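Local coordinates for protein putative adenosine kinase (Schistosoma mansoni, PDB 3VAS) that probably phosphorylates adenosine to AMP as a kinase of the ribokinase (pfkB) family, with adenosine held here in its nucleoside pocket, at residues I79-W93 and K114-V126. Sequence-based numbering, arbitrary orientation.
Sequences IAGGATLNTVKMIQW and KYIKNDCSALDLV. With ADN (adenosine), chain C.
Lys89 and Asp119 form the salt bridge between helix 83-93 and helix 114-122: Lys89 NZ lies 3.0 Å from Asp119 OD2 and meets that oxygen nearly along its C-O bond. The lysine takes the tight first torsion, CG between backbone N and carbonyl carbon (chi1 73°), then runs fully extended, which carries the ammonium back toward the strand end. One turn earlier on helix 114-122, the hydroxyl of Tyr115 accepts a bond from the backbone of strand 79-81, Ala80 N to Tyr115 OH 3.0 Å at 148°; the peptide comes to the ring edge, near its plane. Ala80 CB fits between Tyr115, Ile116 and the Asp119 carboxylate. Beside the salt bridge, between the two helices, the packing is apolar. Leu85 CD1 sits 3.6 Å from Leu125 CD2 and also touches Cys120 SG, while its CD2 leans on Ile116 CG2. Leu125 CD1 reaches Val88 CG1 at 3.7 Å. Leu123 spreads its two methyls, CD1 lying 3.7 Å from Lys89 CD and CD2 against Trp93 CD1, so the lysine's aliphatic chain is packed as well as its charge paired. Helix 114-122 ends in a Schellman motif, Asp124 at positive phi, with bonds Leu125 N to Cys120 O and Asp124 N to Ser121 O. Gln92 CG rests 3.2 Å from Leu123 O, but its amide turns to Lys97 O and Cys101 N; a water bonds to Leu123 O and only weakly to Gln92 O. At the start of helix 83-93, N-cap Gly82 and Ala83 give their N-H groups to adenosine O2' and N3. Helices 83-93 and 114-122 run side by side, 24° between directions and 11.0 Å between axes, with strand 101-107 against Leu85, Val88 and Leu125, strand 126-131 beside Cys120, and helix 318-330 packing on Met90 and Ile91.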
loop_
_atom_site.group_PDB
_atom_site.type_symbol
_atom_site.label_atom_id
_atom_site.label_comp_id
_atom_site.label_asym_id
_atom_site.label_seq_id
_atom_site.Cartn_x
_atom_site.Cartn_y
_atom_site.Cartn_z
ATOM N N ILE A 79 3.261 -8.149 -14.149
ATOM C CA ILE A 79 3.438 -8.682 -12.804
ATOM C C ILE A 79 2.319 -8.201 -11.886
ATOM O O ILE A 79 1.877 -7.058 -11.990
ATOM C CB ILE A 79 4.843 -8.330 -12.235
ATOM C CG1 ILE A 79 5.077 -8.998 -10.879
ATOM C CG2 ILE A 79 5.038 -6.826 -12.137
ATOM C CD1 ILE A 79 6.524 -8.889 -10.391
ATOM N N ALA A 80 1.843 -9.087 -11.016
ATOM C CA ALA A 80 0.776 -8.748 -10.081
ATOM C C ALA A 80 1.141 -7.539 -9.227
ATOM O O ALA A 80 2.258 -7.439 -8.717
ATOM C CB ALA A 80 0.444 -9.942 -9.198
ATOM N N GLY A 81 0.191 -6.621 -9.082
ATOM C CA GLY A 81 0.402 -5.409 -8.308
ATOM C C GLY A 81 -0.734 -5.130 -7.341
ATOM O O GLY A 81 -1.431 -6.048 -6.903
ATOM N N GLY A 82 -0.928 -3.857 -7.009
ATOM C CA GLY A 82 -1.891 -3.473 -5.990
ATOM C C GLY A 82 -1.193 -3.251 -4.656
ATOM O O GLY A 82 -0.594 -4.177 -4.096
ATOM N N ALA A 83 -1.276 -2.025 -4.147
ATOM C CA ALA A 83 -0.508 -1.618 -2.976
ATOM C C ALA A 83 -0.779 -2.478 -1.739
ATOM O O ALA A 83 0.155 -2.970 -1.109
ATOM C CB ALA A 83 -0.746 -0.142 -2.665
ATOM N N THR A 84 -2.051 -2.655 -1.401
ATOM C CA THR A 84 -2.420 -3.433 -0.226
ATOM C C THR A 84 -2.017 -4.892 -0.404
ATOM O O THR A 84 -1.491 -5.516 0.516
ATOM C CB THR A 84 -3.934 -3.359 0.065
ATOM O OG1 THR A 84 -4.329 -1.995 0.261
ATOM C CG2 THR A 84 -4.286 -4.175 1.313
ATOM N N LEU A 85 -2.259 -5.422 -1.599
ATOM C CA LEU A 85 -1.938 -6.808 -1.894
ATOM C C LEU A 85 -0.428 -7.061 -1.816
ATOM O O LEU A 85 -0.003 -8.075 -1.265
ATOM C CB LEU A 85 -2.515 -7.236 -3.254
ATOM C CG LEU A 85 -2.180 -8.664 -3.700
ATOM C CD1 LEU A 85 -2.587 -9.692 -2.637
ATOM C CD2 LEU A 85 -2.821 -8.999 -5.051
ATOM N N ASN A 86 0.369 -6.136 -2.355
ATOM C CA ASN A 86 1.826 -6.222 -2.257
ATOM C C ASN A 86 2.278 -6.385 -0.801
ATOM O O ASN A 86 3.055 -7.286 -0.472
ATOM C CB ASN A 86 2.501 -4.975 -2.847
ATOM C CG ASN A 86 2.461 -4.929 -4.371
ATOM O OD1 ASN A 86 2.150 -5.916 -5.040
ATOM N ND2 ASN A 86 2.809 -3.769 -4.925
ATOM N N THR A 87 1.769 -5.513 0.063
ATOM C CA THR A 87 2.136 -5.503 1.474
ATOM C C THR A 87 1.705 -6.776 2.197
ATOM O O THR A 87 2.502 -7.410 2.890
ATOM C CB THR A 87 1.534 -4.269 2.183
ATOM O OG1 THR A 87 2.154 -3.083 1.672
ATOM C CG2 THR A 87 1.756 -4.335 3.686
ATOM N N VAL A 88 0.445 -7.156 2.024
ATOM C CA VAL A 88 -0.099 -8.310 2.728
ATOM C C VAL A 88 0.545 -9.627 2.296
ATOM O O VAL A 88 0.839 -10.483 3.128
ATOM C CB VAL A 88 -1.629 -8.370 2.581
ATOM C CG1 VAL A 88 -2.175 -9.710 3.072
ATOM C CG2 VAL A 88 -2.257 -7.213 3.333
ATOM N N LYS A 89 0.790 -9.791 1.002
ATOM C CA LYS A 89 1.394 -11.035 0.547
ATOM C C LYS A 89 2.867 -11.126 0.942
ATOM O O LYS A 89 3.394 -12.220 1.136
ATOM C CB LYS A 89 1.182 -11.259 -0.955
ATOM C CG LYS A 89 2.001 -10.383 -1.883
ATOM C CD LYS A 89 1.567 -10.621 -3.334
ATOM C CE LYS A 89 2.539 -9.996 -4.324
ATOM N NZ LYS A 89 2.127 -10.242 -5.735
ATOM N N MET A 90 3.534 -9.985 1.088
ATOM C CA MET A 90 4.914 -10.019 1.563
ATOM C C MET A 90 4.971 -10.295 3.067
ATOM O O MET A 90 5.883 -10.977 3.534
ATOM C CB MET A 90 5.693 -8.751 1.210
ATOM C CG MET A 90 7.177 -8.851 1.569
ATOM S SD MET A 90 8.169 -7.473 0.956
ATOM C CE MET A 90 9.834 -8.055 1.290
ATOM N N ILE A 91 4.004 -9.776 3.822
ATOM C CA ILE A 91 3.895 -10.136 5.237
ATOM C C ILE A 91 3.787 -11.656 5.347
ATOM O O ILE A 91 4.451 -12.284 6.170
ATOM C CB ILE A 91 2.660 -9.507 5.904
ATOM C CG1 ILE A 91 2.785 -7.985 5.954
ATOM C CG2 ILE A 91 2.468 -10.062 7.317
ATOM C CD1 ILE A 91 1.576 -7.298 6.561
ATOM N N GLN A 92 2.955 -12.235 4.488
ATOM C CA GLN A 92 2.767 -13.678 4.428
ATOM C C GLN A 92 4.064 -14.403 4.050
ATOM O O GLN A 92 4.413 -15.424 4.643
ATOM C CB GLN A 92 1.648 -14.010 3.430
ATOM C CG GLN A 92 1.473 -15.501 3.146
ATOM C CD GLN A 92 0.971 -16.272 4.352
ATOM O OE1 GLN A 92 -0.052 -15.920 4.946
ATOM N NE2 GLN A 92 1.692 -17.328 4.724
ATOM N N TRP A 93 4.771 -13.863 3.066
ATOM C CA TRP A 93 6.030 -14.431 2.588
ATOM C C TRP A 93 7.115 -14.374 3.671
ATOM O O TRP A 93 7.844 -15.346 3.898
ATOM C CB TRP A 93 6.456 -13.652 1.345
ATOM C CG TRP A 93 7.698 -14.109 0.637
ATOM C CD1 TRP A 93 7.810 -15.144 -0.252
ATOM C CD2 TRP A 93 8.990 -13.495 0.702
ATOM N NE1 TRP A 93 9.101 -15.223 -0.723
ATOM C CE2 TRP A 93 9.843 -14.220 -0.153
ATOM C CE3 TRP A 93 9.511 -12.407 1.409
ATOM C CZ2 TRP A 93 11.188 -13.892 -0.318
ATOM C CZ3 TRP A 93 10.846 -12.081 1.243
ATOM C CH2 TRP A 93 11.669 -12.822 0.388
ATOM N N LYS A 114 -7.314 -14.181 -12.999
ATOM C CA LYS A 114 -6.970 -15.540 -12.610
ATOM C C LYS A 114 -5.480 -15.665 -12.284
ATOM O O LYS A 114 -5.104 -16.356 -11.342
ATOM C CB LYS A 114 -7.395 -16.557 -13.678
ATOM C CG LYS A 114 -7.220 -18.000 -13.215
ATOM C CD LYS A 114 -7.922 -18.999 -14.116
ATOM C CE LYS A 114 -7.865 -20.385 -13.494
ATOM N NZ LYS A 114 -8.582 -21.410 -14.294
ATOM N N TYR A 115 -4.636 -14.987 -13.056
ATOM C CA TYR A 115 -3.206 -14.968 -12.765
ATOM C C TYR A 115 -2.929 -14.368 -11.381
ATOM O O TYR A 115 -2.151 -14.920 -10.598
ATOM C CB TYR A 115 -2.430 -14.211 -13.849
ATOM C CG TYR A 115 -1.135 -13.611 -13.348
ATOM C CD1 TYR A 115 -0.054 -14.416 -13.010
ATOM C CD2 TYR A 115 -1.001 -12.241 -13.198
ATOM C CE1 TYR A 115 1.128 -13.864 -12.538
ATOM C CE2 TYR A 115 0.169 -11.682 -12.729
ATOM C CZ TYR A 115 1.231 -12.492 -12.399
ATOM O OH TYR A 115 2.395 -11.920 -11.933
ATOM N N ILE A 116 -3.572 -13.242 -11.082
ATOM C CA ILE A 116 -3.422 -12.619 -9.771
ATOM C C ILE A 116 -3.875 -13.566 -8.649
ATOM O O ILE A 116 -3.187 -13.710 -7.632
ATOM C CB ILE A 116 -4.151 -11.249 -9.688
ATOM C CG1 ILE A 116 -3.469 -10.232 -10.607
ATOM C CG2 ILE A 116 -4.152 -10.730 -8.260
ATOM C CD1 ILE A 116 -4.258 -8.951 -10.817
ATOM N N LYS A 117 -5.011 -14.232 -8.846
ATOM C CA LYS A 117 -5.496 -15.193 -7.853
ATOM C C LYS A 117 -4.530 -16.362 -7.648
ATOM O O LYS A 117 -4.272 -16.764 -6.513
ATOM C CB LYS A 117 -6.889 -15.721 -8.211
ATOM C CG LYS A 117 -7.491 -16.623 -7.132
ATOM C CD LYS A 117 -8.710 -17.399 -7.635
ATOM C CE LYS A 117 -9.848 -16.468 -8.020
ATOM N NZ LYS A 117 -11.038 -17.206 -8.547
ATOM N N ASN A 118 -4.002 -16.909 -8.740
ATOM C CA ASN A 118 -3.050 -18.018 -8.647
ATOM C C ASN A 118 -1.749 -17.612 -7.960
ATOM O O ASN A 118 -1.112 -18.421 -7.291
ATOM C CB ASN A 118 -2.741 -18.605 -10.027
ATOM C CG ASN A 118 -3.936 -19.307 -10.647
ATOM O OD1 ASN A 118 -4.894 -19.668 -9.959
ATOM N ND2 ASN A 118 -3.880 -19.511 -11.955
ATOM N N ASP A 119 -1.361 -16.353 -8.140
ATOM C CA ASP A 119 -0.155 -15.816 -7.527
ATOM C C ASP A 119 -0.312 -15.806 -6.007
ATOM O O ASP A 119 0.618 -16.144 -5.276
ATOM C CB ASP A 119 0.109 -14.404 -8.056
ATOM C CG ASP A 119 1.480 -13.884 -7.687
ATOM O OD1 ASP A 119 2.481 -14.460 -8.167
ATOM O OD2 ASP A 119 1.559 -12.889 -6.933
ATOM N N CYS A 120 -1.500 -15.431 -5.541
ATOM C CA CYS A 120 -1.806 -15.427 -4.113
ATOM C C CYS A 120 -1.777 -16.828 -3.506
ATOM O O CYS A 120 -1.209 -17.042 -2.425
ATOM C CB CYS A 120 -3.175 -14.798 -3.867
ATOM S SG CYS A 120 -3.235 -13.042 -4.237
ATOM N N SER A 121 -2.401 -17.776 -4.196
ATOM C CA SER A 121 -2.438 -19.156 -3.730
ATOM C C SER A 121 -1.041 -19.764 -3.654
ATOM O O SER A 121 -0.749 -20.556 -2.760
ATOM C CB SER A 121 -3.337 -20.002 -4.630
ATOM O OG SER A 121 -4.676 -19.554 -4.541
ATOM N N ALA A 122 -0.182 -19.387 -4.595
ATOM C CA ALA A 122 1.194 -19.863 -4.607
ATOM C C ALA A 122 1.943 -19.400 -3.359
ATOM O O ALA A 122 2.897 -20.042 -2.928
ATOM C CB ALA A 122 1.907 -19.383 -5.858
ATOM N N LEU A 123 1.497 -18.286 -2.784
ATOM C CA LEU A 123 2.145 -17.708 -1.610
ATOM C C LEU A 123 1.504 -18.138 -0.282
ATOM O O LEU A 123 1.917 -17.676 0.785
ATOM C CB LEU A 123 2.152 -16.178 -1.722
ATOM C CG LEU A 123 3.130 -15.587 -2.740
ATOM C CD1 LEU A 123 2.866 -14.112 -2.956
ATOM C CD2 LEU A 123 4.563 -15.807 -2.271
ATOM N N ASP A 124 0.510 -19.023 -0.359
ATOM C CA ASP A 124 -0.279 -19.444 0.808
ATOM C C ASP A 124 -1.068 -18.298 1.443
ATOM O O ASP A 124 -1.346 -18.310 2.642
ATOM C CB ASP A 124 0.588 -20.135 1.864
ATOM C CG ASP A 124 1.200 -21.421 1.359
ATOM O OD1 ASP A 124 0.589 -22.063 0.480
ATOM O OD2 ASP A 124 2.291 -21.784 1.843
ATOM N N LEU A 125 -1.422 -17.313 0.629
ATOM C CA LEU A 125 -2.280 -16.223 1.067
ATOM C C LEU A 125 -3.748 -16.596 0.848
ATOM O O LEU A 125 -4.173 -16.823 -0.285
ATOM C CB LEU A 125 -1.919 -14.949 0.296
ATOM C CG LEU A 125 -2.755 -13.688 0.494
ATOM C CD1 LEU A 125 -2.695 -13.237 1.930
ATOM C CD2 LEU A 125 -2.270 -12.583 -0.433
ATOM N N VAL A 126 -4.519 -16.684 1.926
ATOM C CA VAL A 126 -5.950 -16.959 1.807
ATOM C C VAL A 126 -6.667 -15.755 1.191
ATOM O O VAL A 126 -6.516 -14.630 1.660
ATOM C CB VAL A 126 -6.594 -17.299 3.174
ATOM C CG1 VAL A 126 -8.117 -17.285 3.068
ATOM C CG2 VAL A 126 -6.112 -18.649 3.673
HETATM O "O5'" ADN C . 3.493 0.992 -4.680
HETATM C "C5'" ADN C . 3.538 0.547 -6.035
HETATM C "C4'" ADN C . 2.299 -0.235 -6.397
HETATM O "O4'" ADN C . 1.146 0.617 -6.311
HETATM C "C3'" ADN C . 2.263 -0.836 -7.807
HETATM O "O3'" ADN C . 2.432 -2.253 -7.728
HETATM C "C2'" ADN C . 0.839 -0.521 -8.319
HETATM O "O2'" ADN C . 0.143 -1.631 -8.842
HETATM C "C1'" ADN C . 0.137 0.033 -7.078
HETATM N N9 ADN C . -0.901 1.025 -7.359
HETATM C C8 ADN C . -0.822 2.041 -8.197
HETATM N N7 ADN C . -2.119 2.739 -8.168
HETATM C C5 ADN C . -2.970 2.051 -7.251
HETATM C C6 ADN C . -4.283 2.276 -6.848
HETATM N N6 ADN C . -5.022 3.382 -7.395
HETATM N N1 ADN C . -4.876 1.424 -5.926
HETATM C C2 ADN C . -4.175 0.367 -5.402
HETATM N N3 ADN C . -2.881 0.147 -5.795
HETATM C C4 ADN C . -2.286 1.017 -6.743
HETATM O O HOH W 1 4.187 -17.925 2.324
#